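NAD_Gly3P_dh, NAD-dependent glycerol-3-phosphate dehydrogenase (Streptosporangium roseum, PDB 5OCM) binds NADP+ and is an imine reductase, probably using the reduced cofactor to turn imines into amines. Local coordinates at residues Ala28-Asn33 and Arg54-Ala59; Ala21-Gly26 and Gly40-Gln45. All blocks are in the same frame, centred on the assembly; numbering follows the deposited sequence.

Interaction 1 of 2, residues Ala28-Asn33 and Arg54-Ala59; sequences ATTVWN and RDAAEA. With NAP (NADP nicotinamide-adenine-dinucleotide phosphate), chain G.
Thr30 meets Ala56 and, one turn later, Ala59 with its two branches. Its CG2, set anti to the backbone N, rests on the backbone of Ala56 at 3.9 Å from CA, while OG1 lies 3.6 Å from CB of Ala59. The hydroxyl is hydrogen-bonded to Thr4 OG1, and no hydrogen bond crosses to 54-59; threonine suits this buried strand position with a methyl for packing and a hydroxyl for that bond. Two residues on, Trp32 touches Ala56 near its root, CB to CB at 3.8 Å, and chi1 of 172° swings the indole away toward the adenine, whose C2A lies obliquely off the ring and not in close contact. Alanine suits position 56 because a single methyl lets helix and strand come close, with CA atoms of Thr30 and Ala56 6.1 Å apart.

Just past the strand, Asn33 turns to the cofactor. OD1 accepts from the ribose hydroxyl O3B of NADP at 2.6 Å and from Leu11 N; ND2 donates to O1X of the 2'-phosphate at 2.8 Å, nearly straight at 172°, and to Ser35 O. Four bonds fix the amide's rotation. A leucine here would probably leave O3B and Leu11 N without this acceptor and the phosphate without one donor.

Strand 29-32 runs between strands 6-9 and 48-49; Thr30 and Trp32 face helix 53-58, whose Ala56 also touches Leu9, whereas Thr29 and Val31 point to the other face, against helix 13-24.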
ATOM      1  N   ALA A  28      23.377  28.383   6.667  1.00 14.43           N
ATOM      2  CA  ALA A  28      24.452  28.596   5.718  1.00 15.57           C
ATOM      3  C   ALA A  28      24.891  27.251   5.159  1.00 15.77           C
ATOM      4  O   ALA A  28      25.256  26.362   5.942  1.00 15.93           O
ATOM      5  CB  ALA A  28      25.618  29.325   6.368  1.00 30.00           C
ATOM      6  N   THR A  29      24.856  27.126   3.850  1.00 13.40           N
ATOM      7  CA  THR A  29      24.992  25.848   3.190  1.00 13.72           C
ATOM      8  C   THR A  29      26.051  25.892   2.104  1.00 14.48           C
ATOM      9  O   THR A  29      25.992  26.716   1.184  1.00 14.61           O
ATOM     10  CB  THR A  29      23.626  25.398   2.588  1.00 14.62           C
ATOM     11  OG1 THR A  29      22.649  25.408   3.615  1.00 15.24           O
ATOM     12  CG2 THR A  29      23.730  24.047   2.023  1.00 14.77           C
ATOM     13  N   THR A  30      27.016  24.978   2.191  1.00 13.46           N
ATOM     14  CA  THR A  30      28.001  24.742   1.143  1.00 13.28           C
ATOM     15  C   THR A  30      27.624  23.460   0.380  1.00 13.19           C
ATOM     16  O   THR A  30      27.194  22.460   0.980  1.00 14.06           O
ATOM     17  CB  THR A  30      29.408  24.596   1.716  1.00 13.59           C
ATOM     18  OG1 THR A  30      29.791  25.851   2.331  1.00 12.71           O
ATOM     19  CG2 THR A  30      30.429  24.234   0.663  1.00 15.95           C
ATOM     20  N   VAL A  31      27.714  23.499  -0.946  1.00 11.73           N
ATOM     21  CA  VAL A  31      27.419  22.373  -1.781  1.00 12.44           C
ATOM     22  C   VAL A  31      28.543  21.985  -2.729  1.00 12.34           C
ATOM     23  O   VAL A  31      29.364  22.802  -3.105  1.00 15.09           O
ATOM     24  CB  VAL A  31      26.129  22.618  -2.606  1.00 13.17           C
ATOM     25  CG1 VAL A  31      24.957  22.967  -1.682  1.00 14.16           C
ATOM     26  CG2 VAL A  31      26.326  23.693  -3.630  1.00 13.25           C
ATOM     27  N   TRP A  32      28.548  20.713  -3.146  1.00 12.62           N
ATOM     28  CA  TRP A  32      29.511  20.190  -4.109  1.00 12.93           C
ATOM     29  C   TRP A  32      28.885  19.011  -4.815  1.00 14.56           C
ATOM     30  O   TRP A  32      28.109  18.236  -4.226  1.00 13.72           O
ATOM     31  CB  TRP A  32      30.809  19.745  -3.427  1.00 13.59           C
ATOM     32  CG  TRP A  32      31.750  19.033  -4.364  1.00 13.78           C
ATOM     33  CD1 TRP A  32      32.675  19.590  -5.228  1.00 15.89           C
ATOM     34  CD2 TRP A  32      31.835  17.624  -4.586  1.00 14.84           C
ATOM     35  NE1 TRP A  32      33.317  18.636  -5.940  1.00 16.80           N
ATOM     36  CE2 TRP A  32      32.827  17.408  -5.581  1.00 16.59           C
ATOM     37  CE3 TRP A  32      31.146  16.523  -4.075  1.00 15.78           C
ATOM     38  CZ2 TRP A  32      33.182  16.134  -6.034  1.00 16.12           C
ATOM     39  CZ3 TRP A  32      31.501  15.234  -4.542  1.00 16.33           C
ATOM     40  CH2 TRP A  32      32.508  15.067  -5.486  1.00 17.76           C
ATOM     41  N   ASN A  33      29.238  18.850  -6.084  1.00 15.12           N
ATOM     42  CA  ASN A  33      28.837  17.709  -6.920  1.00 14.59           C
ATOM     43  C   ASN A  33      30.012  17.334  -7.801  1.00 16.30           C
ATOM     44  O   ASN A  33      30.758  18.223  -8.243  1.00 16.46           O
ATOM     45  CB  ASN A  33      27.662  18.096  -7.808  1.00 16.02           C
ATOM     46  CG  ASN A  33      27.012  16.878  -8.465  1.00 17.02           C
ATOM     47  OD1 ASN A  33      26.571  15.934  -7.737  1.00 16.45           O
ATOM     48  ND2 ASN A  33      26.981  16.858  -9.824  1.00 16.05           N
ATOM     49  N   ARG A  54      36.751  18.109  -0.926  1.00 16.62           N
ATOM     50  CA  ARG A  54      37.529  18.400   0.276  1.00 17.81           C
ATOM     51  C   ARG A  54      37.230  19.810   0.813  1.00 15.41           C
ATOM     52  O   ARG A  54      37.046  19.991   2.006  1.00 17.18           O
ATOM     53  CB  ARG A  54      39.030  18.278  -0.083  1.00 23.64           C
ATOM     54  CG  ARG A  54      40.003  18.479   1.070  1.00 28.65           C
ATOM     55  CD  ARG A  54      41.427  18.761   0.487  1.00 33.18           C
ATOM     56  NE  ARG A  54      42.409  18.147   1.334  1.00 43.89           N
ATOM     57  CZ  ARG A  54      42.986  18.723   2.377  1.00 54.67           C
ATOM     58  NH1 ARG A  54      43.882  18.039   3.080  1.00 58.00           N
ATOM     59  NH2 ARG A  54      42.703  19.998   2.706  1.00 64.00           N
ATOM     60  N   ASP A  55      37.186  20.802  -0.076  1.00 17.07           N
ATOM     61  CA  ASP A  55      36.848  22.174   0.338  1.00 17.61           C
ATOM     62  C   ASP A  55      35.428  22.229   0.964  1.00 14.88           C
ATOM     63  O   ASP A  55      35.162  22.931   1.942  1.00 14.51           O
ATOM     64  CB  ASP A  55      36.837  23.106  -0.879  1.00 20.70           C
ATOM     65  CG  ASP A  55      38.249  23.535  -1.369  1.00 24.45           C
ATOM     66  OD1 ASP A  55      39.264  23.218  -0.687  1.00 27.82           O
ATOM     67  OD2 ASP A  55      38.255  24.209  -2.408  1.00 29.44           O
ATOM     68  N   ALA A  56      34.500  21.479   0.369  1.00 13.84           N
ATOM     69  CA  ALA A  56      33.129  21.468   0.862  1.00 14.14           C
ATOM     70  C   ALA A  56      33.050  20.883   2.266  1.00 14.87           C
ATOM     71  O   ALA A  56      32.422  21.458   3.171  1.00 17.70           O
ATOM     72  CB  ALA A  56      32.262  20.728  -0.098  1.00 11.86           C
ATOM     73  N   ALA A  57      33.757  19.769   2.476  1.00 15.79           N
ATOM     74  CA  ALA A  57      33.775  19.109   3.753  1.00 18.42           C
ATOM     75  C   ALA A  57      34.386  19.996   4.845  1.00 20.44           C
ATOM     76  O   ALA A  57      33.866  20.038   5.971  1.00 22.20           O
ATOM     77  CB  ALA A  57      34.492  17.778   3.673  1.00 17.47           C
ATOM     78  N   GLU A  58      35.407  20.763   4.462  1.00 20.40           N
ATOM     79  CA  GLU A  58      36.104  21.619   5.414  1.00 22.60           C
ATOM     80  C   GLU A  58      35.278  22.799   5.866  1.00 22.61           C
ATOM     81  O   GLU A  58      35.605  23.402   6.870  1.00 21.82           O
ATOM     82  CB  GLU A  58      37.423  22.208   4.803  1.00 26.68           C
ATOM     83  CG  GLU A  58      38.579  21.266   4.787  1.00 34.77           C
ATOM     84  CD  GLU A  58      39.835  21.846   4.142  1.00 43.82           C
ATOM     85  OE1 GLU A  58      39.787  22.793   3.302  1.00 44.14           O
ATOM     86  OE2 GLU A  58      40.887  21.290   4.494  1.00 44.46           O
ATOM     87  N   ALA A  59      34.208  23.140   5.136  1.00 17.57           N
ATOM     88  CA  ALA A  59      33.452  24.370   5.401  1.00 21.09           C
ATOM     89  C   ALA A  59      32.478  24.286   6.574  1.00 19.02           C
ATOM     90  O   ALA A  59      32.102  25.336   7.125  1.00 19.23           O
ATOM     91  CB  ALA A  59      32.720  24.764   4.153  1.00 23.32           C
TER
HETATM   92  PA  NAP G 301      20.658  10.998  -8.975  1.00 17.36           P
HETATM   93  O1A NAP G 301      19.803  12.141  -9.517  1.00 15.58           O
HETATM   94  O2A NAP G 301      20.874   9.982 -10.001  1.00 16.42           O
HETATM   95  O5B NAP G 301      22.080  11.522  -8.363  1.00 15.99           O
HETATM   96  C5B NAP G 301      23.163  10.611  -8.203  1.00 14.86           C
HETATM   97  C4B NAP G 301      24.221  11.454  -7.534  1.00 14.19           C
HETATM   98  O4B NAP G 301      25.336  10.676  -7.138  1.00 15.15           O
HETATM   99  C3B NAP G 301      24.773  12.622  -8.412  1.00 15.66           C
HETATM  100  O3B NAP G 301      25.030  13.803  -7.617  1.00 15.10           O
HETATM  101  C2B NAP G 301      26.090  12.003  -8.924  1.00 16.06           C
HETATM  102  O2B NAP G 301      27.051  12.955  -9.418  1.00 18.70           O
HETATM  103  C1B NAP G 301      26.540  11.264  -7.694  1.00 15.43           C
HETATM  104  N9A NAP G 301      27.531  10.238  -7.956  1.00 15.99           N
HETATM  105  C8A NAP G 301      27.383   9.061  -8.573  1.00 16.08           C
HETATM  106  N7A NAP G 301      28.522   8.385  -8.609  1.00 16.12           N
HETATM  107  C5A NAP G 301      29.435   9.166  -7.999  1.00 16.47           C
HETATM  108  C6A NAP G 301      30.849   9.053  -7.685  1.00 18.17           C
HETATM  109  N6A NAP G 301      31.549   7.913  -8.059  1.00 20.38           N
HETATM  110  N1A NAP G 301      31.470  10.112  -7.120  1.00 17.31           N
HETATM  111  C2A NAP G 301      30.804  11.230  -6.757  1.00 18.46           C
HETATM  112  N3A NAP G 301      29.486  11.406  -6.982  1.00 15.39           N
HETATM  113  C4A NAP G 301      28.804  10.398  -7.581  1.00 17.09           C
HETATM  114  O3  NAP G 301      20.024  10.220  -7.754  1.00 16.02           O
HETATM  115  PN  NAP G 301      19.048  10.912  -6.627  1.00 15.68           P
HETATM  116  O1N NAP G 301      17.642  10.673  -7.001  1.00 15.84           O
HETATM  117  O2N NAP G 301      19.633  12.254  -6.156  1.00 14.81           O
HETATM  118  O5D NAP G 301      19.365   9.775  -5.524  1.00 14.92           O
HETATM  119  C5D NAP G 301      20.509   9.943  -4.682  1.00 16.13           C
HETATM  120  C4D NAP G 301      20.357   8.962  -3.537  1.00 13.98           C
HETATM  121  O4D NAP G 301      19.123   9.319  -2.779  1.00 13.59           O
HETATM  122  C3D NAP G 301      20.277   7.510  -4.049  1.00 14.34           C
HETATM  123  O3D NAP G 301      20.960   6.615  -3.152  1.00 12.90           O
HETATM  124  C2D NAP G 301      18.756   7.286  -4.002  1.00 13.48           C
HETATM  125  O2D NAP G 301      18.320   5.920  -3.914  1.00 13.78           O
HETATM  126  C1D NAP G 301      18.378   8.132  -2.757  1.00 13.16           C
HETATM  127  N1N NAP G 301      16.983   8.524  -2.725  1.00 13.01           N
HETATM  128  C2N NAP G 301      16.446   9.207  -3.715  1.00 15.24           C
HETATM  129  C3N NAP G 301      15.082   9.559  -3.693  1.00 15.03           C
HETATM  130  C7N NAP G 301      14.399  10.260  -4.805  1.00 15.38           C
HETATM  131  O7N NAP G 301      13.158  10.361  -4.687  1.00 15.79           O
HETATM  132  N7N NAP G 301      15.075  10.710  -5.826  1.00 17.63           N
HETATM  133  C4N NAP G 301      14.307   9.229  -2.569  1.00 14.92           C
HETATM  134  C5N NAP G 301      14.947   8.604  -1.503  1.00 15.49           C
HETATM  135  C6N NAP G 301      16.285   8.272  -1.624  1.00 15.19           C
HETATM  136  P2B NAP G 301      26.965  13.444 -10.944  1.00 20.18           P
HETATM  137  O1X NAP G 301      25.923  14.513 -10.962  1.00 16.26           O
HETATM  138  O2X NAP G 301      28.386  13.844 -11.155  1.00 20.16           O
HETATM  139  O3X NAP G 301      26.727  12.166 -11.752  1.00 16.57           O

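Interaction 2 of 2, residues Ala21-Gly26 and Gly40-Gln45; sequences AFLKDG and GQLAEQ
The flat amide of Gln45 presents one face to Leu23: CD1 stands above the amide plane, out beyond the oxygen, 3.9 Å from OE1, and CD2 of Leu42 lies on that same side. No hydrogen bond joins the segments; leucine and glutamine meet through dispersion. With chi2 at 171° the glutamine chain runs extended and passes Leu23 at about a right angle, its own CB 4.0 Å from the same CD1. The other branch of Leu23, CD2, lies 4.1 Å from the backbone O of Gln45. The two leucines meet methyl to methyl, Leu23 CD1 to Leu42 CD2 at 3.9 Å, crossing obliquely. Leucine's two methyls let Leu23 meet Leu42 and Gln45 at once; Leu42 also packs on Gln16 and Ala19 of helix 13-24. Glutamine suits this exposed place: its CB packs on Leu23 while the amide can lie at the surface.

Helix 13-24 ends in a Schellman motif, in which Gly26 N donates to Leu23 O and His27 N to Phe22 O; at phi 91° a side chain, which glycine lacks, would jam against the preceding carbonyl O. Side-by-side helices connecting successive parallel strands are characteristic of the Rossmann fold of this NADP-binding domain.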
ATOM      1  N   ALA A  21      16.371  22.653   1.169  1.00 14.24           N
ATOM      2  CA  ALA A  21      15.666  22.672   2.440  1.00 13.31           C
ATOM      3  C   ALA A  21      16.507  23.285   3.530  1.00 14.13           C
ATOM      4  O   ALA A  21      15.997  24.055   4.371  1.00 14.84           O
ATOM      5  CB  ALA A  21      15.239  21.257   2.826  1.00 13.85           C
ATOM      6  N   PHE A  22      17.801  22.992   3.541  1.00 13.28           N
ATOM      7  CA  PHE A  22      18.688  23.630   4.499  1.00 13.21           C
ATOM      8  C   PHE A  22      18.710  25.153   4.281  1.00 14.30           C
ATOM      9  O   PHE A  22      18.650  25.906   5.260  1.00 15.31           O
ATOM     10  CB  PHE A  22      20.101  23.066   4.457  1.00 13.85           C
ATOM     11  CG  PHE A  22      20.244  21.690   5.028  1.00 14.01           C
ATOM     12  CD1 PHE A  22      19.813  21.383   6.298  1.00 13.43           C
ATOM     13  CD2 PHE A  22      20.888  20.664   4.257  1.00 13.40           C
ATOM     14  CE1 PHE A  22      20.005  20.108   6.822  1.00 14.39           C
ATOM     15  CE2 PHE A  22      21.057  19.411   4.764  1.00 14.71           C
ATOM     16  CZ  PHE A  22      20.618  19.125   6.054  1.00 13.88           C
ATOM     17  N   LEU A  23      18.736  25.585   3.027  1.00 14.61           N
ATOM     18  CA  LEU A  23      18.757  27.003   2.702  1.00 14.98           C
ATOM     19  C   LEU A  23      17.445  27.694   3.094  1.00 15.33           C
ATOM     20  O   LEU A  23      17.471  28.804   3.667  1.00 16.98           O
ATOM     21  CB  LEU A  23      19.021  27.213   1.222  1.00 14.54           C
ATOM     22  CG  LEU A  23      20.435  26.892   0.738  1.00 15.29           C
ATOM     23  CD1 LEU A  23      20.429  26.769  -0.766  1.00 16.07           C
ATOM     24  CD2 LEU A  23      21.408  27.989   1.218  1.00 15.95           C
ATOM     25  N   LYS A  24      16.317  27.037   2.835  1.00 16.66           N
ATOM     26  CA  LYS A  24      14.984  27.566   3.210  1.00 18.03           C
ATOM     27  C   LYS A  24      14.842  27.837   4.671  1.00 17.41           C
ATOM     28  O   LYS A  24      14.158  28.791   5.083  1.00 17.40           O
ATOM     29  CB  LYS A  24      13.892  26.592   2.734  1.00 21.31           C
ATOM     30  CG  LYS A  24      12.475  26.910   3.211  1.00 24.10           C
ATOM     31  CD  LYS A  24      11.416  25.981   2.569  1.00 26.78           C
ATOM     32  CE  LYS A  24      11.427  24.586   3.181  1.00 28.07           C
ATOM     33  NZ  LYS A  24      11.177  24.523   4.710  1.00 28.32           N
ATOM     34  N   ASP A  25      15.479  27.013   5.503  1.00 15.84           N
ATOM     35  CA  ASP A  25      15.439  27.205   6.942  1.00 18.48           C
ATOM     36  C   ASP A  25      16.534  28.082   7.505  1.00 17.64           C
ATOM     37  O   ASP A  25      16.703  28.148   8.717  1.00 19.29           O
ATOM     38  CB  ASP A  25      15.391  25.881   7.668  1.00 20.69           C
ATOM     39  CG  ASP A  25      13.955  25.305   7.725  1.00 32.18           C
ATOM     40  OD1 ASP A  25      12.972  25.891   7.134  1.00 36.80           O
ATOM     41  OD2 ASP A  25      13.843  24.256   8.376  1.00 40.04           O
ATOM     42  N   GLY A  26      17.267  28.743   6.631  1.00 16.01           N
ATOM     43  CA  GLY A  26      18.185  29.793   7.048  1.00 17.06           C
ATOM     44  C   GLY A  26      19.566  29.280   7.330  1.00 15.57           C
ATOM     45  O   GLY A  26      20.377  30.031   7.813  1.00 17.10           O
ATOM     46  N   GLY A  40      23.333  25.756 -10.185  1.00 17.18           N
ATOM     47  CA  GLY A  40      23.001  27.129 -10.570  1.00 20.38           C
ATOM     48  C   GLY A  40      21.843  27.747  -9.738  1.00 18.64           C
ATOM     49  O   GLY A  40      21.951  28.913  -9.246  1.00 17.46           O
ATOM     50  N   GLN A  41      20.753  27.001  -9.615  1.00 19.08           N
ATOM     51  CA  GLN A  41      19.603  27.426  -8.844  1.00 18.66           C
ATOM     52  C   GLN A  41      19.952  27.531  -7.327  1.00 17.04           C
ATOM     53  O   GLN A  41      19.547  28.475  -6.646  1.00 14.34           O
ATOM     54  CB  GLN A  41      18.388  26.463  -9.039  1.00 24.43           C
ATOM     55  CG  GLN A  41      17.413  26.765 -10.207  1.00 33.07           C
ATOM     56  CD  GLN A  41      18.058  26.876 -11.576  1.00 36.15           C
ATOM     57  N   LEU A  42      20.713  26.567  -6.817  1.00 14.69           N
ATOM     58  CA  LEU A  42      21.152  26.594  -5.459  1.00 15.45           C
ATOM     59  C   LEU A  42      22.025  27.844  -5.139  1.00 15.77           C
ATOM     60  O   LEU A  42      21.865  28.466  -4.070  1.00 13.52           O
ATOM     61  CB  LEU A  42      21.886  25.331  -5.091  1.00 16.55           C
ATOM     62  CG  LEU A  42      20.943  24.102  -4.938  1.00 18.29           C
ATOM     63  CD1 LEU A  42      21.765  22.804  -4.973  1.00 18.69           C
ATOM     64  CD2 LEU A  42      20.124  24.197  -3.620  1.00 18.35           C
ATOM     65  N   ALA A  43      22.942  28.176  -6.060  1.00 15.72           N
ATOM     66  CA  ALA A  43      23.743  29.367  -5.887  1.00 16.62           C
ATOM     67  C   ALA A  43      22.852  30.610  -5.811  1.00 17.10           C
ATOM     68  O   ALA A  43      23.057  31.474  -4.965  1.00 16.29           O
ATOM     69  CB  ALA A  43      24.791  29.541  -6.978  1.00 17.44           C
ATOM     70  N   GLU A  44      21.853  30.707  -6.670  1.00 16.77           N
ATOM     71  CA  GLU A  44      20.934  31.832  -6.601  1.00 17.77           C
ATOM     72  C   GLU A  44      20.161  31.911  -5.283  1.00 18.75           C
ATOM     73  O   GLU A  44      19.779  32.991  -4.878  1.00 16.02           O
ATOM     74  CB  GLU A  44      19.917  31.783  -7.749  1.00 22.64           C
ATOM     75  CG  GLU A  44      20.483  32.151  -9.075  1.00 27.17           C
ATOM     76  CD  GLU A  44      19.371  32.410 -10.115  1.00 35.10           C
ATOM     77  OE1 GLU A  44      18.197  32.142  -9.869  1.00 43.47           O
ATOM     78  OE2 GLU A  44      19.666  32.892 -11.202  1.00 46.34           O
ATOM     79  N   GLN A  45      19.959  30.765  -4.624  1.00 15.13           N
ATOM     80  CA  GLN A  45      19.315  30.707  -3.328  1.00 15.23           C
ATOM     81  C   GLN A  45      20.251  30.949  -2.166  1.00 13.87           C
ATOM     82  O   GLN A  45      19.827  31.015  -1.015  1.00 13.22           O
ATOM     83  CB  GLN A  45      18.627  29.335  -3.191  1.00 17.84           C
ATOM     84  CG  GLN A  45      17.507  28.967  -4.174  1.00 26.30           C
ATOM     85  CD  GLN A  45      17.103  27.452  -4.003  1.00 29.40           C
ATOM     86  OE1 GLN A  45      17.071  26.977  -2.825  1.00 26.66           O
ATOM     87  NE2 GLN A  45      17.030  26.676  -5.130  1.00 42.71           N
TER

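How the interactions relate
From the N terminus the segments come in the order 21-26, 28-33, 40-45, 54-59, so the two contacts cross. Interaction 2 closes first, bringing helix 40-44 back to helix 13-24 across the loop that holds strand 29-32; interaction 1 closes later, when helix 53-58 returns to that strand after strand 48-49. Thr29 joins the two directly: its OG1 lies 3.6 Å from Phe22 CB, and its CB packs on Leu23 CD2. Strand 29-32 is therefore sandwiched, with helix 13-24 packed on one face, helix 40-44 beside that helix, and helix 53-58 on the other face, forming the layered edge of the Rossmann domain.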